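Local coordinates for protein SSD1 (Saccharomyces cerevisiae S288C, PDB 7AM1) that binds mRNA untranslated regions and represses translation as a pseudonuclease, a non-enzymatic member of the RNase II family, here as its C-terminal part with the RNB domain, at residues S527-K532 with L573-M578; F637-G640 with Q646-H649; S505-R510 with A516-T521; S408-A413 with V672-K677. All coordinates share one frame; numbering follows the deposited sequence.

Contact 1. Residues S527-K532 with L573-M578; sequences SLDDEK and LLRRQM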
loop_
_atom_site.group_PDB
_atom_site.type_symbol
_atom_site.label_atom_id
_atom_site.label_comp_id
_atom_site.label_asym_id
_atom_site.label_seq_id
_atom_site.Cartn_x
_atom_site.Cartn_y
_atom_site.Cartn_z
ATOM N N SER A 527 0.760 -5.555 4.293
ATOM C CA SER A 527 1.213 -4.375 3.563
ATOM C C SER A 527 1.110 -3.105 4.395
ATOM O O SER A 527 1.686 -2.084 4.006
ATOM C CB SER A 527 0.436 -4.218 2.244
ATOM O OG SER A 527 -0.853 -3.667 2.440
ATOM N N LEU A 528 0.380 -3.132 5.512
ATOM C CA LEU A 528 0.452 -2.028 6.457
ATOM C C LEU A 528 1.823 -1.930 7.112
ATOM O O LEU A 528 2.194 -0.847 7.572
ATOM C CB LEU A 528 -0.616 -2.173 7.540
ATOM C CG LEU A 528 -2.069 -1.993 7.097
ATOM C CD1 LEU A 528 -3.013 -2.441 8.209
ATOM C CD2 LEU A 528 -2.346 -0.538 6.704
ATOM N N ASP A 529 2.586 -3.023 7.171
ATOM C CA ASP A 529 3.890 -2.959 7.813
ATOM C C ASP A 529 5.053 -2.903 6.837
ATOM O O ASP A 529 6.049 -2.238 7.126
ATOM C CB ASP A 529 4.113 -4.157 8.740
ATOM C CG ASP A 529 5.366 -3.999 9.572
ATOM O OD1 ASP A 529 5.376 -3.095 10.436
ATOM O OD2 ASP A 529 6.341 -4.750 9.346
ATOM N N ASP A 530 4.945 -3.538 5.676
ATOM C CA ASP A 530 6.106 -3.727 4.820
ATOM C C ASP A 530 5.632 -3.858 3.382
ATOM O O ASP A 530 4.438 -3.993 3.109
ATOM C CB ASP A 530 6.891 -4.963 5.281
ATOM C CG ASP A 530 8.350 -4.932 4.883
ATOM O OD1 ASP A 530 8.833 -3.893 4.392
ATOM O OD2 ASP A 530 9.015 -5.979 5.063
ATOM N N GLU A 531 6.584 -3.801 2.457
ATOM C CA GLU A 531 6.299 -3.994 1.044
ATOM C C GLU A 531 6.818 -5.348 0.579
ATOM O O GLU A 531 7.761 -5.906 1.146
ATOM C CB GLU A 531 6.936 -2.893 0.193
ATOM C CG GLU A 531 6.563 -1.476 0.610
ATOM C CD GLU A 531 7.412 -0.951 1.749
ATOM O OE1 GLU A 531 6.841 -0.639 2.816
ATOM O OE2 GLU A 531 8.653 -0.856 1.582
ATOM N N LYS A 532 6.220 -5.845 -0.501
ATOM C CA LYS A 532 6.697 -7.067 -1.126
ATOM C C LYS A 532 8.046 -6.814 -1.784
ATOM O O LYS A 532 8.331 -5.713 -2.267
ATOM C CB LYS A 532 5.713 -7.565 -2.185
ATOM C CG LYS A 532 4.405 -8.114 -1.653
ATOM C CD LYS A 532 3.586 -8.714 -2.794
ATOM C CE LYS A 532 2.330 -9.389 -2.285
ATOM N NZ LYS A 532 1.481 -9.861 -3.411
ATOM N N LEU A 573 14.952 2.500 18.439
ATOM C CA LEU A 573 14.152 2.721 17.238
ATOM C C LEU A 573 13.192 1.545 17.116
ATOM O O LEU A 573 13.618 0.405 16.903
ATOM C CB LEU A 573 15.023 2.854 15.993
ATOM C CG LEU A 573 14.273 3.225 14.702
ATOM C CD1 LEU A 573 15.268 3.559 13.604
ATOM C CD2 LEU A 573 13.315 2.141 14.209
ATOM N N LEU A 574 11.909 1.815 17.292
ATOM C CA LEU A 574 10.862 0.811 17.301
ATOM C C LEU A 574 9.887 1.092 16.160
ATOM O O LEU A 574 10.044 2.048 15.397
ATOM C CB LEU A 574 10.161 0.812 18.661
ATOM C CG LEU A 574 11.080 0.517 19.852
ATOM C CD1 LEU A 574 10.331 0.680 21.169
ATOM C CD2 LEU A 574 11.667 -0.877 19.744
ATOM N N ARG A 575 8.860 0.254 16.053
ATOM C CA ARG A 575 7.861 0.394 15.001
ATOM C C ARG A 575 6.507 0.037 15.585
ATOM O O ARG A 575 6.350 -1.036 16.175
ATOM C CB ARG A 575 8.191 -0.497 13.803
ATOM C CG ARG A 575 7.251 -0.338 12.619
ATOM C CD ARG A 575 7.877 -0.941 11.378
ATOM N NE ARG A 575 7.034 -0.820 10.196
ATOM C CZ ARG A 575 6.952 0.267 9.434
ATOM N NH1 ARG A 575 7.640 1.365 9.730
ATOM N NH2 ARG A 575 6.161 0.257 8.373
ATOM N N ARG A 576 5.553 0.948 15.470
ATOM C CA ARG A 576 4.223 0.718 16.004
ATOM C C ARG A 576 3.188 0.875 14.901
ATOM O O ARG A 576 3.480 1.339 13.799
ATOM C CB ARG A 576 3.914 1.666 17.165
ATOM C CG ARG A 576 3.825 3.141 16.802
ATOM C CD ARG A 576 3.495 3.908 18.057
ATOM N NE ARG A 576 3.214 5.315 17.813
ATOM C CZ ARG A 576 2.430 6.059 18.585
ATOM N NH1 ARG A 576 1.825 5.522 19.638
ATOM N NH2 ARG A 576 2.242 7.340 18.297
ATOM N N GLN A 577 1.963 0.478 15.223
ATOM C CA GLN A 577 0.856 0.551 14.277
ATOM C C GLN A 577 -0.410 0.717 15.097
ATOM O O GLN A 577 -0.750 -0.161 15.897
ATOM C CB GLN A 577 0.799 -0.699 13.402
ATOM C CG GLN A 577 0.044 -0.516 12.098
ATOM C CD GLN A 577 -1.429 -0.833 12.220
ATOM O OE1 GLN A 577 -1.836 -1.653 13.044
ATOM N NE2 GLN A 577 -2.238 -0.205 11.374
ATOM N N MET A 578 -1.076 1.855 14.930
ATOM C CA MET A 578 -2.154 2.227 15.830
ATOM C C MET A 578 -3.450 1.525 15.451
ATOM O O MET A 578 -3.746 1.298 14.274
ATOM C CB MET A 578 -2.358 3.744 15.824
ATOM C CG MET A 578 -2.672 4.316 17.205
ATOM S SD MET A 578 -2.361 6.090 17.348
#
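Arg575 reaches across to Asp529 and grips it side-on, with NE and NH2 each taking a different oxygen. Its CG lies anti to the backbone N (chi1 -176°) and the chain runs extended from CG to NE, which carries the guanidinium across to Asp529. Arg575 NE bonds Asp529 OD1 at 2.8 Å as part of a salt bridge. OD1 lies in the guanidinium plane, while NE meets OD1 from above the carboxylate plane. The two planes stand 64° apart. Arg575 NH2 gives a bent bond to the backbone Asp529 O at 2.8 Å (133° at the hydrogen). The carboxylate has further holders: His649 bonds OD1 and His659 bonds OD2. The next two acids have other mates: Asp530 bridges Arg665, Arg666 and Lys703, and Glu531 bridges Arg633 and Lys703. Beside the bridge, Leu528 CD1 rests 4.0 Å from Gln577 NE2, whose amide has its strongest partner at Pro632. An alanine in place of Arg575 would probably leave the buried Asp529 carboxylate without its arginine mate, held by the two histidines alone, and its backbone O without this donor. This is a buried joint of the RNB domain. It ties helix 523-529 to strand 573-576, which pairs antiparallel with strand 635-638. Helix 689-725 packs on Glu531 and Arg575, and helix 617-629 packs on Leu528.

Contact 2. Residues F637-G640 with Q646-H649; sequences FIAG and QYGH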
loop_
_atom_site.group_PDB
_atom_site.type_symbol
_atom_site.label_atom_id
_atom_site.label_comp_id
_atom_site.label_asym_id
_atom_site.label_seq_id
_atom_site.Cartn_x
_atom_site.Cartn_y
_atom_site.Cartn_z
ATOM N N PHE A 637 9.443 4.901 15.155
ATOM C CA PHE A 637 9.423 5.924 16.192
ATOM C C PHE A 637 10.539 5.638 17.188
ATOM O O PHE A 637 11.060 4.522 17.259
ATOM C CB PHE A 637 8.074 5.979 16.914
ATOM C CG PHE A 637 7.829 4.813 17.834
ATOM C CD1 PHE A 637 7.434 3.583 17.329
ATOM C CD2 PHE A 637 8.008 4.944 19.202
ATOM C CE1 PHE A 637 7.209 2.507 18.177
ATOM C CE2 PHE A 637 7.784 3.877 20.053
ATOM C CZ PHE A 637 7.386 2.657 19.541
ATOM N N ILE A 638 10.901 6.664 17.954
ATOM C CA ILE A 638 11.902 6.542 19.008
ATOM C C ILE A 638 11.179 6.376 20.336
ATOM O O ILE A 638 10.312 7.187 20.689
ATOM C CB ILE A 638 12.838 7.763 19.029
ATOM C CG1 ILE A 638 13.465 7.968 17.645
ATOM C CG2 ILE A 638 13.907 7.611 20.110
ATOM C CD1 ILE A 638 14.173 6.742 17.089
ATOM N N ALA A 639 11.557 5.336 21.086
ATOM C CA ALA A 639 10.764 4.902 22.230
ATOM C C ALA A 639 10.503 6.038 23.206
ATOM O O ALA A 639 9.400 6.151 23.754
ATOM C CB ALA A 639 11.460 3.737 22.941
ATOM N N GLY A 640 11.505 6.881 23.450
ATOM C CA GLY A 640 11.362 7.954 24.416
ATOM C C GLY A 640 10.388 9.038 24.012
ATOM O O GLY A 640 10.002 9.847 24.862
ATOM N N GLN A 646 1.738 2.697 24.390
ATOM C CA GLN A 646 1.280 2.844 23.013
ATOM C C GLN A 646 2.343 2.395 22.017
ATOM O O GLN A 646 2.416 2.914 20.898
ATOM C CB GLN A 646 0.864 4.289 22.740
ATOM C CG GLN A 646 -0.271 4.776 23.629
ATOM C CD GLN A 646 -1.540 3.959 23.455
ATOM O OE1 GLN A 646 -1.800 3.414 22.381
ATOM N NE2 GLN A 646 -2.332 3.865 24.516
ATOM N N TYR A 647 3.165 1.422 22.405
ATOM C CA TYR A 647 4.154 0.827 21.518
ATOM C C TYR A 647 3.573 -0.272 20.636
ATOM O O TYR A 647 4.290 -0.804 19.781
ATOM C CB TYR A 647 5.309 0.239 22.335
ATOM C CG TYR A 647 6.230 1.227 23.024
ATOM C CD1 TYR A 647 6.142 2.601 22.802
ATOM C CD2 TYR A 647 7.202 0.769 23.902
ATOM C CE1 TYR A 647 7.004 3.479 23.441
ATOM C CE2 TYR A 647 8.054 1.629 24.540
ATOM C CZ TYR A 647 7.961 2.979 24.312
ATOM O OH TYR A 647 8.837 3.813 24.969
ATOM N N GLY A 648 2.301 -0.618 20.815
ATOM C CA GLY A 648 1.763 -1.799 20.177
ATOM C C GLY A 648 1.660 -1.670 18.669
ATOM O O GLY A 648 1.516 -0.582 18.110
ATOM N N HIS A 649 1.765 -2.819 18.012
ATOM C CA HIS A 649 1.581 -2.969 16.570
ATOM C C HIS A 649 0.264 -3.726 16.407
ATOM O O HIS A 649 0.228 -4.958 16.515
ATOM C CB HIS A 649 2.763 -3.705 15.954
ATOM C CG HIS A 649 2.861 -3.571 14.464
ATOM N ND1 HIS A 649 1.852 -3.955 13.609
ATOM C CD2 HIS A 649 3.870 -3.125 13.678
ATOM C CE1 HIS A 649 2.227 -3.734 12.361
ATOM N NE2 HIS A 649 3.450 -3.233 12.375
#
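The rings of Phe637 and Tyr647 meet obliquely, neither stacked nor edge-to-face. Their centroids are 5.3 Å apart and their planes are inclined at 45°. CE2 and CZ of Phe637 come against CD1 of Tyr647, the closest pair being Phe637 CE2 and Tyr647 CD1 at 3.4 Å. At the edge of the tyrosine ring, near its plane, lies the carbonyl O of Ala639. Another aromatic, Tyr565, makes an edge-to-face pair with Tyr647. Phe637 has its CG between the backbone N and the carbonyl carbon (chi1 72°), a crowded position that turns the ring toward the loop. Tyr647 OH donates a hydrogen bond to Ala639 O at 2.7 Å. The hydroxyl comes from above the carbonyl plane, 51° out of it, and not along a lone pair. Ala639 CB also packs against this end of the tyrosine, 3.8 Å from Tyr647 CZ. The bond probably fixes how far the ring reaches in, and it satisfies a carbonyl just beyond the strand, at the start of a 3-10 segment. The contact folds the loop after strand 635-638 back onto that strand's end. Leu574 and Arg576 of strand 573-576 pack on Phe637, and helix 689-725 packs on the neighbouring Ile638.

Contact 3. Residues S505-R510 with A516-T521; sequences SFYARR and ATLLPT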
loop_
_atom_site.group_PDB
_atom_site.type_symbol
_atom_site.label_atom_id
_atom_site.label_comp_id
_atom_site.label_asym_id
_atom_site.label_seq_id
_atom_site.Cartn_x
_atom_site.Cartn_y
_atom_site.Cartn_z
ATOM N N SER A 505 3.729 -22.493 14.991
ATOM C CA SER A 505 3.616 -22.323 16.436
ATOM C C SER A 505 3.894 -20.881 16.851
ATOM O O SER A 505 3.260 -20.371 17.782
ATOM C CB SER A 505 4.554 -23.286 17.171
ATOM O OG SER A 505 5.888 -22.810 17.174
ATOM N N PHE A 506 4.853 -20.212 16.196
ATOM C CA PHE A 506 5.033 -18.780 16.425
ATOM C C PHE A 506 3.755 -18.026 16.084
ATOM O O PHE A 506 3.294 -17.164 16.840
ATOM C CB PHE A 506 6.174 -18.216 15.571
ATOM C CG PHE A 506 7.547 -18.670 15.976
ATOM C CD1 PHE A 506 7.758 -19.403 17.126
ATOM C CD2 PHE A 506 8.642 -18.312 15.206
ATOM C CE1 PHE A 506 9.035 -19.798 17.483
ATOM C CE2 PHE A 506 9.913 -18.702 15.553
ATOM C CZ PHE A 506 10.114 -19.442 16.699
ATOM N N TYR A 507 3.180 -18.344 14.924
ATOM C CA TYR A 507 1.982 -17.669 14.445
ATOM C C TYR A 507 0.816 -17.886 15.396
ATOM O O TYR A 507 0.120 -16.937 15.774
ATOM C CB TYR A 507 1.651 -18.192 13.046
ATOM C CG TYR A 507 0.358 -17.695 12.454
ATOM C CD1 TYR A 507 0.178 -16.351 12.163
ATOM C CD2 TYR A 507 -0.670 -18.576 12.146
ATOM C CE1 TYR A 507 -0.997 -15.894 11.604
ATOM C CE2 TYR A 507 -1.851 -18.128 11.579
ATOM C CZ TYR A 507 -2.008 -16.790 11.309
ATOM O OH TYR A 507 -3.183 -16.351 10.747
ATOM N N ALA A 508 0.603 -19.138 15.807
ATOM C CA ALA A 508 -0.516 -19.459 16.683
ATOM C C ALA A 508 -0.431 -18.695 17.994
ATOM O O ALA A 508 -1.453 -18.266 18.541
ATOM C CB ALA A 508 -0.554 -20.964 16.947
ATOM N N ARG A 509 0.779 -18.527 18.525
ATOM C CA ARG A 509 0.927 -17.756 19.753
ATOM C C ARG A 509 0.721 -16.268 19.475
ATOM O O ARG A 509 0.111 -15.559 20.283
ATOM C CB ARG A 509 2.289 -18.046 20.385
ATOM C CG ARG A 509 2.382 -17.659 21.859
ATOM C CD ARG A 509 3.747 -18.005 22.455
ATOM N NE ARG A 509 4.830 -17.523 21.599
ATOM C CZ ARG A 509 5.732 -18.293 20.991
ATOM N NH1 ARG A 509 5.738 -19.613 21.152
ATOM N NH2 ARG A 509 6.656 -17.724 20.230
ATOM N N ARG A 510 1.222 -15.777 18.336
ATOM C CA ARG A 510 1.083 -14.357 18.019
ATOM C C ARG A 510 -0.385 -13.947 17.946
ATOM O O ARG A 510 -0.775 -12.906 18.486
ATOM C CB ARG A 510 1.784 -14.021 16.700
ATOM C CG ARG A 510 1.838 -12.514 16.417
ATOM C CD ARG A 510 2.550 -12.171 15.108
ATOM N NE ARG A 510 1.898 -12.751 13.932
ATOM C CZ ARG A 510 0.719 -12.364 13.448
ATOM N NH1 ARG A 510 0.218 -12.959 12.372
ATOM N NH2 ARG A 510 0.034 -11.390 14.038
ATOM N N ALA A 516 -4.220 -22.589 15.065
ATOM C CA ALA A 516 -4.142 -21.795 13.847
ATOM C C ALA A 516 -3.267 -22.471 12.799
ATOM O O ALA A 516 -2.227 -23.059 13.113
ATOM C CB ALA A 516 -3.592 -20.402 14.161
ATOM N N THR A 517 -3.698 -22.378 11.547
ATOM C CA THR A 517 -2.911 -22.785 10.393
ATOM C C THR A 517 -2.408 -21.537 9.678
ATOM O O THR A 517 -3.050 -20.483 9.716
ATOM C CB THR A 517 -3.734 -23.646 9.434
ATOM O OG1 THR A 517 -4.870 -22.904 8.977
ATOM C CG2 THR A 517 -4.203 -24.908 10.130
ATOM N N LEU A 518 -1.244 -21.656 9.034
ATOM C CA LEU A 518 -0.613 -20.482 8.437
ATOM C C LEU A 518 -1.462 -19.888 7.319
ATOM O O LEU A 518 -1.396 -18.681 7.071
ATOM C CB LEU A 518 0.783 -20.838 7.929
ATOM C CG LEU A 518 1.806 -21.139 9.026
ATOM C CD1 LEU A 518 3.053 -21.792 8.449
ATOM C CD2 LEU A 518 2.177 -19.866 9.777
ATOM N N LEU A 519 -2.263 -20.708 6.639
ATOM C CA LEU A 519 -3.235 -20.181 5.690
ATOM C C LEU A 519 -4.646 -20.453 6.207
ATOM O O LEU A 519 -4.879 -21.471 6.864
ATOM C CB LEU A 519 -3.073 -20.812 4.303
ATOM C CG LEU A 519 -1.737 -20.582 3.594
ATOM C CD1 LEU A 519 -1.695 -21.304 2.256
ATOM C CD2 LEU A 519 -1.481 -19.108 3.395
ATOM N N PRO A 520 -5.619 -19.567 5.932
ATOM C CA PRO A 520 -5.497 -18.344 5.130
ATOM C C PRO A 520 -4.724 -17.233 5.842
ATOM O O PRO A 520 -4.637 -17.221 7.069
ATOM C CB PRO A 520 -6.957 -17.938 4.900
ATOM C CG PRO A 520 -7.670 -18.449 6.104
ATOM C CD PRO A 520 -6.981 -19.735 6.474
ATOM N N THR A 521 -4.182 -16.300 5.066
ATOM C CA THR A 521 -3.355 -15.220 5.583
ATOM C C THR A 521 -3.974 -13.878 5.203
ATOM O O THR A 521 -4.917 -13.800 4.410
ATOM C CB THR A 521 -1.917 -15.347 5.050
ATOM O OG1 THR A 521 -1.037 -14.502 5.802
ATOM C CG2 THR A 521 -1.849 -14.982 3.566
HETATM O O HOH W 1 -4.525 -18.546 9.444
#
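Tyr507 and Ala508 bring the last turns of helix 495-510 against Ala516, Thr517 and Leu518, in the loop before helix 523-529. This is a helix and its own following connection folded back on it, within the RNB domain. Tyr507 comes first along the helix and carries most of the contact. Its CG is anti to the backbone N (chi1 174°), which sends the ring out from the helix toward the loop. Leu518 CD2 lies against the root of the side chain, 3.7 Å from Tyr507 CB, and the two side chains run antiparallel alongside each other. Ala516 CB sits 3.9 Å from Tyr507 CE2, oblique to the ring. Thr517 O comes closer, 3.2 Å from Tyr507 CE2, also obliquely and without a hydrogen bond. Tyr507 OH donates to water 1 at 2.9 Å. A phenylalanine in place of Tyr507 would probably leave that water without its hydroxyl donor. Next, Ala508 packs its methyl on Ala516, with Ala508 CB and Ala516 CB 4.2 Å apart. One turn after Tyr507, Arg510 places NH1 at the edge of the tyrosine ring, in its plane, and bridges to Glu551 of helix 544-568. Leu518 touches Val548 of that helix. Thr517 OG1 donates to Leu519 O at 2.6 Å across the loop, and the peptide before Pro520 is cis. Water 1 gives a 2.7 Å bond to Pro520 O.

Contact 4. Residues S408-A413 with V672-K677; sequences SVDRRA and VHRQLK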
loop_
_atom_site.group_PDB
_atom_site.type_symbol
_atom_site.label_atom_id
_atom_site.label_comp_id
_atom_site.label_asym_id
_atom_site.label_seq_id
_atom_site.Cartn_x
_atom_site.Cartn_y
_atom_site.Cartn_z
ATOM N N SER A 408 30.437 8.127 3.444
ATOM C CA SER A 408 29.704 8.525 2.247
ATOM C C SER A 408 28.632 7.504 1.883
ATOM O O SER A 408 27.518 7.872 1.486
ATOM C CB SER A 408 30.683 8.716 1.089
ATOM O OG SER A 408 30.006 9.074 -0.101
ATOM N N VAL A 409 28.956 6.212 1.987
ATOM C CA VAL A 409 27.982 5.172 1.673
ATOM C C VAL A 409 26.811 5.231 2.644
ATOM O O VAL A 409 25.645 5.118 2.249
ATOM C CB VAL A 409 28.659 3.789 1.689
ATOM C CG1 VAL A 409 27.618 2.687 1.738
ATOM C CG2 VAL A 409 29.551 3.625 0.471
ATOM N N ASP A 410 27.104 5.400 3.933
ATOM C CA ASP A 410 26.049 5.449 4.938
ATOM C C ASP A 410 25.101 6.611 4.673
ATOM O O ASP A 410 23.874 6.440 4.664
ATOM C CB ASP A 410 26.684 5.548 6.328
ATOM C CG ASP A 410 25.662 5.568 7.441
ATOM O OD1 ASP A 410 24.680 4.802 7.362
ATOM O OD2 ASP A 410 25.866 6.319 8.417
ATOM N N ARG A 411 25.656 7.803 4.435
ATOM C CA ARG A 411 24.836 8.984 4.183
ATOM C C ARG A 411 23.987 8.814 2.933
ATOM O O ARG A 411 22.812 9.200 2.913
ATOM C CB ARG A 411 25.732 10.216 4.052
ATOM C CG ARG A 411 26.447 10.595 5.334
ATOM C CD ARG A 411 27.422 11.752 5.128
ATOM N NE ARG A 411 28.599 11.355 4.360
ATOM N N ARG A 412 24.566 8.241 1.878
ATOM C CA ARG A 412 23.836 8.072 0.626
ATOM C C ARG A 412 22.762 7.000 0.769
ATOM O O ARG A 412 21.683 7.111 0.175
ATOM C CB ARG A 412 24.829 7.736 -0.485
ATOM C CG ARG A 412 25.741 8.926 -0.789
ATOM C CD ARG A 412 27.003 8.540 -1.545
ATOM N NE ARG A 412 27.817 9.716 -1.854
ATOM C CZ ARG A 412 27.607 10.553 -2.864
ATOM N NH1 ARG A 412 26.599 10.366 -3.706
ATOM N NH2 ARG A 412 28.419 11.588 -3.030
ATOM N N ALA A 413 23.040 5.950 1.549
ATOM C CA ALA A 413 22.022 4.942 1.836
ATOM C C ALA A 413 20.934 5.504 2.742
ATOM O O ALA A 413 19.757 5.154 2.606
ATOM C CB ALA A 413 22.664 3.713 2.479
ATOM N N VAL A 672 18.754 0.047 13.708
ATOM C CA VAL A 672 18.459 -1.013 14.666
ATOM C C VAL A 672 19.661 -1.936 14.836
ATOM O O VAL A 672 19.978 -2.362 15.953
ATOM C CB VAL A 672 17.205 -1.791 14.226
ATOM C CG1 VAL A 672 17.005 -3.033 15.093
ATOM C CG2 VAL A 672 15.979 -0.889 14.272
ATOM N N HIS A 673 20.343 -2.272 13.740
ATOM C CA HIS A 673 21.510 -3.140 13.852
ATOM C C HIS A 673 22.605 -2.492 14.693
ATOM O O HIS A 673 23.222 -3.149 15.540
ATOM C CB HIS A 673 22.042 -3.490 12.465
ATOM C CG HIS A 673 21.263 -4.565 11.774
ATOM N ND1 HIS A 673 21.836 -5.427 10.865
ATOM C CD2 HIS A 673 19.957 -4.911 11.851
ATOM C CE1 HIS A 673 20.917 -6.264 10.417
ATOM N NE2 HIS A 673 19.768 -5.971 10.998
ATOM N N ARG A 674 22.862 -1.200 14.478
ATOM C CA ARG A 674 23.874 -0.519 15.277
ATOM C C ARG A 674 23.448 -0.419 16.734
ATOM O O ARG A 674 24.289 -0.530 17.634
ATOM C CB ARG A 674 24.159 0.862 14.688
ATOM C CG ARG A 674 24.743 0.793 13.282
ATOM C CD ARG A 674 25.379 2.105 12.844
ATOM N NE ARG A 674 26.256 1.913 11.689
ATOM C CZ ARG A 674 25.906 2.110 10.420
ATOM N NH1 ARG A 674 24.683 2.519 10.108
ATOM N NH2 ARG A 674 26.791 1.897 9.455
ATOM N N GLN A 675 22.150 -0.248 16.987
ATOM C CA GLN A 675 21.659 -0.255 18.360
ATOM C C GLN A 675 21.828 -1.626 19.003
ATOM O O GLN A 675 22.221 -1.724 20.172
ATOM C CB GLN A 675 20.194 0.179 18.386
ATOM C CG GLN A 675 20.014 1.661 18.118
ATOM C CD GLN A 675 18.592 2.147 18.339
ATOM O OE1 GLN A 675 17.666 1.351 18.488
ATOM N NE2 GLN A 675 18.413 3.467 18.350
ATOM N N LEU A 676 21.548 -2.696 18.258
ATOM C CA LEU A 676 21.694 -4.034 18.820
ATOM C C LEU A 676 23.150 -4.337 19.149
ATOM O O LEU A 676 23.448 -4.907 20.205
ATOM C CB LEU A 676 21.143 -5.082 17.855
ATOM C CG LEU A 676 21.256 -6.538 18.330
ATOM C CD1 LEU A 676 20.484 -6.743 19.624
ATOM C CD2 LEU A 676 20.784 -7.494 17.251
ATOM N N LYS A 677 24.072 -3.956 18.264
ATOM C CA LYS A 677 25.482 -4.214 18.523
ATOM C C LYS A 677 25.957 -3.500 19.782
ATOM O O LYS A 677 26.724 -4.067 20.569
ATOM C CB LYS A 677 26.321 -3.790 17.322
ATOM C CG LYS A 677 26.076 -4.626 16.085
ATOM C CD LYS A 677 27.140 -4.356 15.049
ATOM C CE LYS A 677 26.753 -4.912 13.709
ATOM N NZ LYS A 677 27.688 -4.444 12.657
HETATM O O HOH W 2 24.623 2.140 7.642
#
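Several groups meet at Asp410 OD1. Water 2 donates to it at 2.7 Å, Tyr667 OH bonds it, and Arg674 approaches in a long salt bridge. In that bridge Asp410 OD1 and Arg674 NH1 are 3.6 Å apart. They make no direct hydrogen bond. The water may also link to Arg674, but this is doubtful, because the modelled 2.5 Å between NH1 and water 2 is too short to be taken literally. The flat groups are not aligned for a paired grip: carboxylate and guanidinium planes stand 60° apart, and OD1 lies oblique to the guanidinium. Asp410 has CG anti to the backbone N (chi1 -179°), which points the carboxylate across to the other helix. Arg674 answers with a chain extended from CG to NE, covering about half of the gap between backbones whose nearest CA atoms, Asp410 and Arg674, are 12.1 Å apart. Its strongest polar partner is elsewhere: NH2 bonds the backbone O of Ile403. Asp410 OD2 is held by the backbone N of Gly406, just before helix 408-416. Helices 408-416 and 668-681 of the RNB domain are thus joined here by two side chains that both reach out. With two side chains touching, the link is chiefly electrostatic, and the buried carboxylate is likely to stay charged, helped by its position in the first turn of a helix.

How the contacts relate
All four contacts lie in the RNB domain. Contacts 1, 2 and 3 are buried, contact 3 with an exposed rim, and contact 4 is partly buried. Contact 1 is the most central, held by charge and hydrogen bonds. Contact 2 shares its two-stranded sheet but relies on rings and a single hydroxyl. His649 of contact 2 bonds Asp529 of contact 1, so the two touch directly. Contact 4 meets contact 1 through Gln675 OE1 and Leu573 N, 2.9 Å apart. Its charged pair is long, with a water beside it. Contact 3, mostly apolar, touches none of the others; its centre is about 19 Å from that of contact 1 and 33 Å from that of contact 4. Along the chain, contact 4 encloses the other three.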